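Local atomic coordinates of NADP-dependent alcohol dehydrogenase (Entamoeba histolytica, PDB entry 2OUI), a protein that probably catalyses the reversible, NADP-dependent oxidation of alcohols to aldehydes or ketones as a zinc-binding dehydrogenase. Residues 198-203 with 342-347. The protein carries 1 engineered substitution. Sequence-based numbering, arbitrary orientation.
Sequences GSRKHC and ADLIKP. With EDO (1,2-ethanediol), chain J.
Arg200, at what is probably the edge of the coenzyme pocket of the Rossmann domain, reaches out of the loop between strand 194-197 and helix 201-209 to Leu344, just before strand 346-350, which pairs with strand 27-34 of the GroES-like part. The loop follows the second Rossmann strand, where NADP-dependent relatives bind the 2'-phosphate of the coenzyme, and probably does so here; Tyr218 touches Ser199. Arg200 NH2 donates to Leu344 O at 2.7 Å with a nearly straight N-H...O angle of 170°. That oxygen lies in the guanidinium plane, yet the donor stands above the plane of the carbonyl. NE adds a weak bond to the same oxygen, 3.4 Å away. Arg200 CG, anti to the backbone N (chi1 -153°), passes 3.9 Å from Ala342 O; bends at chi2 and chi3 then turn the guanidinium to Leu344 O. A water, also at the guanidinium edge, accepts from NH2 and donates to Ile345 O, both at 3.0 Å. Beside this polar bridge, Ile345 CD1 approaches His202 CD2 obliquely to the ring at 3.4 Å, the two side chains crossing at about a right angle, and CG1 lies 4.0 Å from Cys203 SG. Leu180 and Pro177 of helix 177-188 also touch the isoleucine. At the loop backbone, 1,2-ethanediol, probably from the crystallisation liquor, accepts hydrogen bonds from Ser199 N and Arg200 N at its O1. Arg200 thus spends NE and NH2 on Leu344 O and the water, tying the 198-203 loop to the segment leading into strand 346-350.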
loop_
_atom_site.group_PDB
_atom_site.type_symbol
_atom_site.label_atom_id
_atom_site.label_comp_id
_atom_site.label_asym_id
_atom_site.label_seq_id
_atom_site.Cartn_x
_atom_site.Cartn_y
_atom_site.Cartn_z
ATOM N N GLY A 198 15.276 -5.121 -26.305
ATOM C CA GLY A 198 14.867 -4.528 -27.580
ATOM C C GLY A 198 15.864 -4.938 -28.643
ATOM O O GLY A 198 16.927 -5.506 -28.344
ATOM N N SER A 199 15.531 -4.652 -29.892
ATOM C CA SER A 199 16.424 -5.019 -30.983
ATOM C C SER A 199 16.606 -3.934 -32.049
ATOM O O SER A 199 17.581 -3.992 -32.813
ATOM C CB SER A 199 15.998 -6.355 -31.591
ATOM O OG SER A 199 14.601 -6.353 -31.838
ATOM N N ARG A 200 15.710 -2.946 -32.100
ATOM C CA ARG A 200 15.921 -1.803 -33.013
ATOM C C ARG A 200 17.113 -1.028 -32.435
ATOM O O ARG A 200 17.083 -0.604 -31.262
ATOM C CB ARG A 200 14.652 -0.943 -33.120
ATOM C CG ARG A 200 14.508 -0.174 -34.432
ATOM C CD ARG A 200 13.035 -0.075 -34.872
ATOM N NE ARG A 200 12.391 1.151 -34.401
ATOM C CZ ARG A 200 11.147 1.221 -33.924
ATOM N NH1 ARG A 200 10.388 0.133 -33.834
ATOM N NH2 ARG A 200 10.660 2.382 -33.512
ATOM N N LYS A 201 18.179 -0.901 -33.230
ATOM C CA LYS A 201 19.451 -0.380 -32.728
ATOM C C LYS A 201 19.322 0.964 -32.028
ATOM O O LYS A 201 19.817 1.133 -30.918
ATOM C CB LYS A 201 20.497 -0.278 -33.846
ATOM C CG LYS A 201 21.818 0.336 -33.386
ATOM C CD LYS A 201 22.855 0.273 -34.475
ATOM C CE LYS A 201 24.182 0.832 -34.003
ATOM N NZ LYS A 201 24.085 2.260 -33.546
ATOM N N HIS A 202 18.676 1.926 -32.682
ATOM C CA HIS A 202 18.647 3.273 -32.120
ATOM C C HIS A 202 17.917 3.297 -30.774
ATOM O O HIS A 202 18.340 3.993 -29.833
ATOM C CB HIS A 202 18.047 4.303 -33.093
ATOM C CG HIS A 202 18.187 5.719 -32.612
ATOM N ND1 HIS A 202 19.410 6.302 -32.356
ATOM C CD2 HIS A 202 17.255 6.657 -32.307
ATOM C CE1 HIS A 202 19.230 7.538 -31.922
ATOM N NE2 HIS A 202 17.930 7.777 -31.883
ATOM N N CYS A 203 16.856 2.500 -30.669
ATOM C CA CYS A 203 16.128 2.360 -29.397
ATOM C C CYS A 203 17.015 1.846 -28.275
ATOM O O CYS A 203 16.959 2.366 -27.155
ATOM C CB CYS A 203 14.917 1.448 -29.559
ATOM S SG CYS A 203 13.582 2.290 -30.478
ATOM N N ALA A 342 13.937 2.013 -39.330
ATOM C CA ALA A 342 14.965 1.819 -38.286
ATOM C C ALA A 342 15.246 3.101 -37.481
ATOM O O ALA A 342 15.584 3.058 -36.295
ATOM C CB ALA A 342 16.264 1.303 -38.930
ATOM N N ASP A 343 15.105 4.210 -38.190
ATOM C CA ASP A 343 15.279 5.591 -37.785
ATOM C C ASP A 343 14.318 6.070 -36.675
ATOM O O ASP A 343 14.578 7.082 -36.019
ATOM C CB ASP A 343 14.965 6.409 -39.061
ATOM C CG ASP A 343 15.700 7.738 -39.130
ATOM O OD1 ASP A 343 15.781 8.461 -38.106
ATOM O OD2 ASP A 343 16.178 8.077 -40.238
ATOM N N LEU A 344 13.222 5.338 -36.473
ATOM C CA LEU A 344 12.055 5.862 -35.765
ATOM C C LEU A 344 12.049 5.585 -34.269
ATOM O O LEU A 344 12.333 4.472 -33.834
ATOM C CB LEU A 344 10.762 5.294 -36.382
ATOM C CG LEU A 344 9.426 5.635 -35.683
ATOM C CD1 LEU A 344 9.024 7.034 -36.048
ATOM C CD2 LEU A 344 8.319 4.676 -36.065
ATOM N N ILE A 345 11.726 6.627 -33.500
ATOM C CA ILE A 345 11.201 6.474 -32.142
ATOM C C ILE A 345 9.841 7.195 -32.143
ATOM O O ILE A 345 8.800 6.554 -32.166
ATOM C CB ILE A 345 12.167 7.022 -31.043
ATOM C CG1 ILE A 345 13.512 6.268 -31.109
ATOM C CG2 ILE A 345 11.501 6.921 -29.646
ATOM C CD1 ILE A 345 14.596 6.809 -30.178
ATOM N N LYS A 346 9.846 8.527 -32.215
ATOM C CA LYS A 346 8.583 9.264 -32.157
ATOM C C LYS A 346 8.635 10.488 -33.085
ATOM O O LYS A 346 9.575 11.263 -33.013
ATOM C CB LYS A 346 8.352 9.676 -30.699
ATOM C CG LYS A 346 6.970 10.093 -30.352
ATOM C CD LYS A 346 6.022 8.925 -30.223
ATOM C CE LYS A 346 4.690 9.488 -29.769
ATOM N NZ LYS A 346 3.646 8.438 -29.609
ATOM N N PRO A 347 7.661 10.627 -34.004
ATOM C CA PRO A 347 7.547 11.859 -34.780
ATOM C C PRO A 347 6.720 12.907 -34.043
ATOM O O PRO A 347 5.886 12.580 -33.183
ATOM C CB PRO A 347 6.796 11.424 -36.042
ATOM C CG PRO A 347 6.473 9.938 -35.862
ATOM C CD PRO A 347 6.625 9.651 -34.392
HETATM C C1 EDO J . 12.850 -1.821 -30.204
HETATM O O1 EDO J . 13.343 -3.146 -30.429
HETATM C C2 EDO J . 11.535 -1.912 -29.444
HETATM O O2 EDO J . 11.563 -3.060 -28.575
HETATM O O HOH W 1 8.197 3.657 -32.504
#